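PDB 4FYE: SidF, inhibitor of growth family, member 3 from Legionella pneumophila subsp. pneumophila, which removes phosphate from phosphoinositide membrane lipids, probably at the 3-position of phosphatidylinositol trisphosphate. Local coordinates for residues A[264-276]-A[636-649]. The protein carries 1 engineered substitution. Residues are numbered along the deposited sequence; the frame is centred on the assembly and turned at random.
Engineered in segment 636-649: Ser-646 (natural residue Cys). With PO4 (phosphate ion), chain B.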
ATOM      1  N   HIS A 264      13.568  -1.815  -0.722  1.00 38.53           N
ATOM      2  CA  HIS A 264      12.218  -1.507  -1.192  1.00 37.07           C
ATOM      3  C   HIS A 264      11.656  -0.317  -0.467  1.00 38.41           C
ATOM      4  O   HIS A 264      11.775  -0.176   0.777  1.00 40.57           O
ATOM      5  CB  HIS A 264      11.299  -2.708  -1.023  1.00 38.42           C
ATOM      6  CG  HIS A 264       9.879  -2.468  -1.483  1.00 39.84           C
ATOM      7  ND1 HIS A 264       9.537  -2.440  -2.781  1.00 40.90           N
ATOM      8  CD2 HIS A 264       8.713  -2.278  -0.770  1.00 39.46           C
ATOM      9  CE1 HIS A 264       8.230  -2.223  -2.912  1.00 37.86           C
ATOM     10  NE2 HIS A 264       7.713  -2.126  -1.676  1.00 43.80           N
ATOM     11  N   ASP A 265      10.968   0.509  -1.238  1.00 39.22           N
ATOM     12  CA  ASP A 265      10.402   1.745  -0.778  1.00 38.21           C
ATOM     13  C   ASP A 265       9.114   2.055  -1.616  1.00 37.75           C
ATOM     14  O   ASP A 265       9.206   2.423  -2.799  1.00 34.92           O
ATOM     15  CB  ASP A 265      11.459   2.835  -0.932  1.00 37.14           C
ATOM     16  CG  ASP A 265      10.937   4.218  -0.480  1.00 41.89           C
ATOM     17  OD1 ASP A 265       9.675   4.425  -0.443  1.00 39.13           O
ATOM     18  OD2 ASP A 265      11.785   5.079  -0.122  1.00 45.11           O
ATOM     19  N   SER A 266       7.934   1.860  -1.027  1.00 36.73           N
ATOM     20  CA  SER A 266       6.691   2.076  -1.726  1.00 34.33           C
ATOM     21  C   SER A 266       5.615   2.367  -0.712  1.00 38.10           C
ATOM     22  O   SER A 266       5.926   2.685   0.468  1.00 34.33           O
ATOM     23  CB  SER A 266       6.331   0.871  -2.594  1.00 37.72           C
ATOM     24  OG  SER A 266       5.881  -0.265  -1.865  1.00 41.36           O
ATOM     25  N   PHE A 267       4.355   2.271  -1.140  1.00 38.60           N
ATOM     26  CA  PHE A 267       3.259   2.607  -0.241  1.00 39.18           C
ATOM     27  C   PHE A 267       2.362   1.430   0.029  1.00 39.81           C
ATOM     28  O   PHE A 267       1.963   0.674  -0.878  1.00 44.59           O
ATOM     29  CB  PHE A 267       2.388   3.765  -0.806  1.00 40.15           C
ATOM     30  CG  PHE A 267       3.011   5.117  -0.674  1.00 41.56           C
ATOM     31  CD1 PHE A 267       3.113   5.736   0.589  1.00 39.13           C
ATOM     32  CD2 PHE A 267       3.496   5.796  -1.814  1.00 39.73           C
ATOM     33  CE1 PHE A 267       3.705   6.984   0.742  1.00 37.41           C
ATOM     34  CE2 PHE A 267       4.074   7.060  -1.687  1.00 39.52           C
ATOM     35  CZ  PHE A 267       4.227   7.637  -0.400  1.00 42.54           C
ATOM     36  N   SER A 268       1.981   1.289   1.283  1.00 40.48           N
ATOM     37  CA  SER A 268       0.858   0.413   1.567  1.00 39.17           C
ATOM     38  C   SER A 268      -0.344   1.318   1.677  1.00 38.78           C
ATOM     39  O   SER A 268      -0.371   2.260   2.507  1.00 37.95           O
ATOM     40  CB  SER A 268       1.079  -0.388   2.862  1.00 41.97           C
ATOM     41  OG  SER A 268      -0.136  -0.716   3.498  1.00 54.29           O
ATOM     42  N   GLY A 269      -1.345   1.059   0.853  1.00 41.41           N
ATOM     43  CA  GLY A 269      -2.451   1.973   0.709  1.00 43.03           C
ATOM     44  C   GLY A 269      -2.136   2.981  -0.371  1.00 46.96           C
ATOM     45  O   GLY A 269      -1.181   2.826  -1.105  1.00 49.14           O
ATOM     46  N   PRO A 270      -2.964   3.999  -0.496  1.00 43.40           N
ATOM     47  CA  PRO A 270      -4.092   4.200   0.397  1.00 51.31           C
ATOM     48  C   PRO A 270      -5.191   3.198   0.123  1.00 62.93           C
ATOM     49  O   PRO A 270      -5.235   2.580  -0.930  1.00 60.37           O
ATOM     50  CB  PRO A 270      -4.562   5.597   0.031  1.00 54.66           C
ATOM     51  CG  PRO A 270      -4.247   5.711  -1.410  1.00 50.05           C
ATOM     52  CD  PRO A 270      -3.043   4.862  -1.680  1.00 44.81           C
ATOM     53  N   GLY A 271      -6.092   3.062   1.078  1.00 68.38           N
ATOM     54  CA  GLY A 271      -7.192   2.138   0.948  1.00 72.62           C
ATOM     55  C   GLY A 271      -8.110   2.918   0.053  1.00 73.78           C
ATOM     56  O   GLY A 271      -7.641   3.806  -0.640  1.00 74.54           O
ATOM     57  N   ALA A 272      -9.386   2.588  -0.002  1.00 76.52           N
ATOM     58  CA  ALA A 272     -10.226   3.291  -0.943  1.00 74.47           C
ATOM     59  C   ALA A 272     -10.100   4.780  -0.663  1.00 76.63           C
ATOM     60  O   ALA A 272     -10.101   5.224   0.483  1.00 79.12           O
ATOM     61  CB  ALA A 272     -11.665   2.841  -0.810  1.00 82.11           C
ATOM     62  N   ARG A 273      -9.975   5.541  -1.740  1.00 78.59           N
ATOM     63  CA  ARG A 273      -9.744   6.971  -1.685  1.00 68.60           C
ATOM     64  C   ARG A 273     -11.081   7.611  -1.515  1.00 65.50           C
ATOM     65  O   ARG A 273     -11.206   8.824  -1.462  1.00 60.85           O
ATOM     66  CB  ARG A 273      -9.164   7.456  -2.999  1.00 71.65           C
ATOM     67  CG  ARG A 273      -7.662   7.363  -3.093  1.00 63.12           C
ATOM     68  CD  ARG A 273      -7.247   7.111  -4.519  1.00 55.81           C
ATOM     69  NE  ARG A 273      -6.340   5.987  -4.593  1.00 50.75           N
ATOM     70  CZ  ARG A 273      -5.142   6.044  -5.144  1.00 56.42           C
ATOM     71  NH1 ARG A 273      -4.713   7.173  -5.673  1.00 55.07           N
ATOM     72  NH2 ARG A 273      -4.376   4.973  -5.164  1.00 49.14           N
ATOM     73  N   MET A 274     -12.098   6.774  -1.486  1.00 67.33           N
ATOM     74  CA  MET A 274     -13.412   7.255  -1.493  1.00 66.41           C
ATOM     75  C   MET A 274     -14.092   6.699  -0.322  1.00 67.63           C
ATOM     76  O   MET A 274     -13.834   5.574   0.059  1.00 68.90           O
ATOM     77  CB  MET A 274     -14.077   6.801  -2.737  1.00 70.00           C
ATOM     78  CG  MET A 274     -13.965   5.334  -2.931  1.00 64.40           C
ATOM     79  SD  MET A 274     -15.423   4.984  -3.919  1.00 73.32           S
ATOM     80  CE  MET A 274     -14.629   5.263  -5.492  1.00 74.23           C
ATOM     81  N   PRO A 275     -14.974   7.500   0.271  1.00 73.81           N
ATOM     82  CA  PRO A 275     -15.708   6.992   1.407  1.00 76.91           C
ATOM     83  C   PRO A 275     -16.810   6.028   0.934  1.00 83.20           C
ATOM     84  O   PRO A 275     -17.955   6.411   0.656  1.00 85.05           O
ATOM     85  CB  PRO A 275     -16.255   8.263   2.069  1.00 76.97           C
ATOM     86  CG  PRO A 275     -16.038   9.391   1.088  1.00 69.77           C
ATOM     87  CD  PRO A 275     -15.444   8.829  -0.163  1.00 65.26           C
ATOM     88  N   TYR A 276     -16.404   4.783   0.813  1.00 91.32           N
ATOM     89  CA  TYR A 276     -17.256   3.629   0.537  1.00109.90           C
ATOM     90  C   TYR A 276     -18.653   3.581   1.196  1.00108.97           C
ATOM     91  O   TYR A 276     -19.659   3.411   0.507  1.00108.76           O
ATOM     92  CB  TYR A 276     -16.484   2.350   0.924  1.00124.08           C
ATOM     93  CG  TYR A 276     -15.705   2.358   2.269  1.00132.94           C
ATOM     94  CD1 TYR A 276     -15.754   3.445   3.180  1.00138.84           C
ATOM     95  CD2 TYR A 276     -14.935   1.251   2.630  1.00126.78           C
ATOM     96  CE1 TYR A 276     -15.042   3.418   4.379  1.00131.93           C
ATOM     97  CE2 TYR A 276     -14.224   1.213   3.818  1.00133.66           C
ATOM     98  CZ  TYR A 276     -14.279   2.286   4.686  1.00134.23           C
ATOM     99  OH  TYR A 276     -13.561   2.193   5.848  1.00133.06           O
ATOM    100  N   CYS A 636       8.419  -0.015  -9.354  1.00 47.08           N
ATOM    101  CA  CYS A 636       9.565   0.315  -8.485  1.00 47.80           C
ATOM    102  C   CYS A 636      10.869   0.395  -9.313  1.00 48.42           C
ATOM    103  O   CYS A 636      11.725   1.198  -9.029  1.00 49.74           O
ATOM    104  CB  CYS A 636       9.693  -0.656  -7.281  1.00 39.99           C
ATOM    105  SG  CYS A 636       8.229  -0.574  -6.284  0.52 33.59           S
ATOM    106  N   GLU A 637      11.048  -0.438 -10.334  1.00 52.80           N
ATOM    107  CA  GLU A 637      12.272  -0.316 -11.136  1.00 54.26           C
ATOM    108  C   GLU A 637      12.333   0.972 -11.947  1.00 55.54           C
ATOM    109  O   GLU A 637      13.411   1.514 -12.122  1.00 52.16           O
ATOM    110  CB  GLU A 637      12.470  -1.470 -12.116  1.00 56.65           C
ATOM    111  CG  GLU A 637      13.123  -2.694 -11.526  1.00 63.15           C
ATOM    112  CD  GLU A 637      14.515  -2.514 -10.924  1.00 68.10           C
ATOM    113  OE1 GLU A 637      15.316  -1.616 -11.332  1.00 75.86           O
ATOM    114  OE2 GLU A 637      14.810  -3.343 -10.032  1.00 67.56           O
ATOM    115  N   LEU A 638      11.197   1.431 -12.479  1.00 56.77           N
ATOM    116  CA  LEU A 638      11.166   2.706 -13.222  1.00 55.46           C
ATOM    117  C   LEU A 638      11.137   3.851 -12.264  1.00 54.32           C
ATOM    118  O   LEU A 638      10.897   4.970 -12.658  1.00 53.59           O
ATOM    119  CB  LEU A 638       9.916   2.783 -14.068  1.00 51.47           C
ATOM    120  CG  LEU A 638       9.988   1.719 -15.143  1.00 55.53           C
ATOM    121  CD1 LEU A 638       8.650   1.572 -15.864  1.00 56.55           C
ATOM    122  CD2 LEU A 638      11.099   2.093 -16.101  1.00 57.91           C
ATOM    123  N   ASP A 639      11.286   3.537 -10.984  1.00 51.35           N
ATOM    124  CA  ASP A 639      11.292   4.522  -9.928  1.00 50.08           C
ATOM    125  C   ASP A 639      10.012   5.365  -9.807  1.00 48.25           C
ATOM    126  O   ASP A 639      10.096   6.571  -9.541  1.00 48.96           O
ATOM    127  CB  ASP A 639      12.530   5.436 -10.054  1.00 52.94           C
ATOM    128  CG  ASP A 639      12.755   6.265  -8.794  1.00 57.45           C
ATOM    129  OD1 ASP A 639      12.603   5.759  -7.625  1.00 58.01           O
ATOM    130  OD2 ASP A 639      13.069   7.437  -8.974  1.00 57.77           O
ATOM    131  N   TYR A 640       8.848   4.751 -10.038  1.00 46.30           N
ATOM    132  CA  TYR A 640       7.530   5.322  -9.669  1.00 44.31           C
ATOM    133  C   TYR A 640       7.210   5.094  -8.183  1.00 45.91           C
ATOM    134  O   TYR A 640       7.892   4.325  -7.508  1.00 43.88           O
ATOM    135  CB  TYR A 640       6.412   4.688 -10.515  1.00 44.30           C
ATOM    136  CG  TYR A 640       6.638   4.830 -11.993  1.00 43.36           C
ATOM    137  CD1 TYR A 640       7.516   5.795 -12.480  1.00 43.88           C
ATOM    138  CD2 TYR A 640       5.959   4.029 -12.915  1.00 44.95           C
ATOM    139  CE1 TYR A 640       7.751   5.947 -13.877  1.00 50.66           C
ATOM    140  CE2 TYR A 640       6.186   4.151 -14.309  1.00 48.16           C
ATOM    141  CZ  TYR A 640       7.054   5.128 -14.790  1.00 48.76           C
ATOM    142  OH  TYR A 640       7.273   5.285 -16.153  1.00 58.37           O
ATOM    143  N   ALA A 641       6.232   5.823  -7.656  1.00 43.07           N
ATOM    144  CA  ALA A 641       5.721   5.558  -6.355  1.00 42.11           C
ATOM    145  C   ALA A 641       4.608   4.467  -6.477  1.00 41.46           C
ATOM    146  O   ALA A 641       3.562   4.749  -7.051  1.00 47.07           O
ATOM    147  CB  ALA A 641       5.144   6.827  -5.787  1.00 36.43           C
ATOM    148  N   ASN A 642       4.823   3.235  -5.996  1.00 41.68           N
ATOM    149  CA  ASN A 642       3.774   2.191  -6.107  1.00 41.81           C
ATOM    150  C   ASN A 642       2.753   2.196  -4.919  1.00 40.66           C
ATOM    151  O   ASN A 642       3.124   1.931  -3.749  1.00 40.78           O
ATOM    152  CB  ASN A 642       4.411   0.801  -6.347  1.00 43.53           C
ATOM    153  CG  ASN A 642       3.417  -0.361  -6.135  1.00 46.00           C
ATOM    154  OD1 ASN A 642       3.551  -1.123  -5.169  1.00 48.41           O
ATOM    155  ND2 ASN A 642       2.386  -0.452  -6.973  1.00 42.85           N
ATOM    156  N   THR A 643       1.504   2.569  -5.212  1.00 39.71           N
ATOM    157  CA  THR A 643       0.357   2.479  -4.256  1.00 36.66           C
ATOM    158  C   THR A 643      -0.458   1.186  -4.575  1.00 40.42           C
ATOM    159  O   THR A 643      -0.497   0.731  -5.715  1.00 40.66           O
ATOM    160  CB  THR A 643      -0.602   3.681  -4.408  1.00 36.80           C
ATOM    161  OG1 THR A 643      -1.060   3.755  -5.795  1.00 38.41           O
ATOM    162  CG2 THR A 643       0.136   5.039  -4.110  1.00 37.14           C
ATOM    163  N   LYS A 644      -1.138   0.630  -3.573  1.00 40.18           N
ATOM    164  CA  LYS A 644      -1.728  -0.681  -3.646  1.00 46.23           C
ATOM    165  C   LYS A 644      -2.772  -0.863  -2.533  1.00 48.56           C
ATOM    166  O   LYS A 644      -2.683  -0.277  -1.432  1.00 43.65           O
ATOM    167  CB  LYS A 644      -0.686  -1.827  -3.627  1.00 41.45           C
ATOM    168  CG  LYS A 644       0.351  -1.669  -2.583  1.00 35.54           C
ATOM    169  CD  LYS A 644       1.472  -2.683  -2.831  1.00 41.36           C
ATOM    170  CE  LYS A 644       2.736  -2.340  -2.050  1.00 39.93           C
ATOM    171  NZ  LYS A 644       3.279  -1.066  -2.636  1.00 40.76           N
ATOM    172  N   GLY A 645      -3.792  -1.660  -2.868  1.00 53.07           N
ATOM    173  CA  GLY A 645      -5.074  -1.437  -2.252  1.00 61.07           C
ATOM    174  C   GLY A 645      -6.271  -2.289  -2.691  1.00 71.03           C
ATOM    175  O   GLY A 645      -6.444  -2.831  -3.849  1.00 42.37           O
ATOM    176  N   SER A 646      -7.144  -2.318  -1.703  1.00 69.51           N
ATOM    177  CA  SER A 646      -8.301  -3.131  -1.674  1.00 62.53           C
ATOM    178  C   SER A 646      -9.171  -2.104  -0.939  1.00 67.58           C
ATOM    179  O   SER A 646      -8.762  -0.930  -0.867  1.00 59.60           O
ATOM    180  CB  SER A 646      -7.958  -4.416  -0.885  1.00 54.29           C
ATOM    181  OG  SER A 646      -7.230  -4.254   0.394  1.00 43.39           O
ATOM    182  N   LYS A 647     -10.325  -2.513  -0.396  1.00 76.81           N
ATOM    183  CA  LYS A 647     -11.273  -1.541   0.195  1.00 79.51           C
ATOM    184  C   LYS A 647     -10.645  -0.847   1.396  1.00 72.44           C
ATOM    185  O   LYS A 647     -10.368   0.337   1.321  1.00 67.17           O
ATOM    186  CB  LYS A 647     -12.653  -2.162   0.518  1.00 83.10           C
ATOM    187  CG  LYS A 647     -13.691  -1.144   0.978  1.00 83.20           C
ATOM    188  CD  LYS A 647     -15.112  -1.682   0.909  1.00 94.51           C
ATOM    189  CE  LYS A 647     -16.037  -0.596   0.331  1.00 96.64           C
ATOM    190  NZ  LYS A 647     -17.494  -0.640   0.679  1.00 83.77           N
ATOM    191  N   SER A 648     -10.400  -1.597   2.465  1.00 66.53           N
ATOM    192  CA  SER A 648      -9.723  -1.055   3.658  1.00 74.05           C
ATOM    193  C   SER A 648      -8.171  -1.249   3.692  1.00 66.84           C
ATOM    194  O   SER A 648      -7.498  -0.710   4.563  1.00 66.84           O
ATOM    195  CB  SER A 648     -10.335  -1.717   4.901  1.00 67.41           C
ATOM    196  OG  SER A 648     -10.014  -3.118   4.903  1.00 64.63           O
ATOM    197  N   ASN A 649      -7.685  -2.120   2.822  1.00 70.11           N
ATOM    198  CA  ASN A 649      -6.271  -2.428   2.703  1.00 68.44           C
ATOM    199  C   ASN A 649      -5.773  -3.365   3.787  1.00 68.80           C
ATOM    200  O   ASN A 649      -4.598  -3.670   3.856  1.00 72.80           O
ATOM    201  CB  ASN A 649      -5.422  -1.167   2.685  1.00 65.26           C
ATOM    202  CG  ASN A 649      -4.077  -1.403   2.050  1.00 72.12           C
ATOM    203  OD1 ASN A 649      -3.989  -1.964   0.965  1.00 80.88           O
ATOM    204  ND2 ASN A 649      -3.020  -1.000   2.732  1.00 68.40           N
TER
HETATM  205  P   PO4 B 801      -9.842  -5.959   1.612  1.00 62.81           P
HETATM  206  O1  PO4 B 801      -9.355  -7.162   0.795  1.00 58.13           O
HETATM  207  O2  PO4 B 801     -10.641  -5.005   0.733  1.00 83.68           O
HETATM  208  O3  PO4 B 801     -10.768  -6.299   2.789  1.00 66.41           O
HETATM  209  O4  PO4 B 801      -8.624  -5.210   2.186  1.00 78.06           O
HETATM  210  O   HOH W   1       7.518   2.777  -5.053  1.00 42.44           O
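The phosphate-binding P-loop, whose run from Ser-646 to Arg-652 has the CX5R pattern of cysteine-dependent phosphatases, docks against segment 264-276 through Ala-272 N and Lys-647 O; Ser-646 is an engineered replacement of the cysteine. That bond is 2.8 Å long and nearly straight, 166° at the hydrogen. On the loop, Lys-647 N reaches phosphate O2 at 2.8 Å; Asp-651 N and Arg-652 NE also bind the phosphate, with a weak bond from Asn-649 N. Upstream, 260-268 and 641-645 are edge strands of two sheets; segments 264-268 and 641-645 approach at 38° and exchange few bonds, among them Phe-267 N to Asn-642 O at 2.9 Å. Just past the end of strand 264-268, Gly-269 and Lys-644 form a single antiparallel hydrogen-bonded bridge, both of whose bonds are weak. Gly-269 precedes the cis peptide of Pro-270, whose CD packs 3.8 Å from Thr-643 CB. Pro-270 CG covers one face of the Arg-273 guanidinium, toward its rim, and the guanidinium turns its edge to Thr-643 OG1; Glu-356 binds both Arg-273 NH2 and Thr-643, and Gln-298 takes NH1. Lys-644 runs back across strand 264-268 and bends at its last torsion (chi4 -67°), bringing NZ to Ser-266 OG at 2.8 Å, to Asn-642 OD1 and, above its carbonyl plane, to Phe-267 O. Three oxygens thus hold the buried ammonium, and Ser-266 OG is itself 2.6 Å from His-264 NE2.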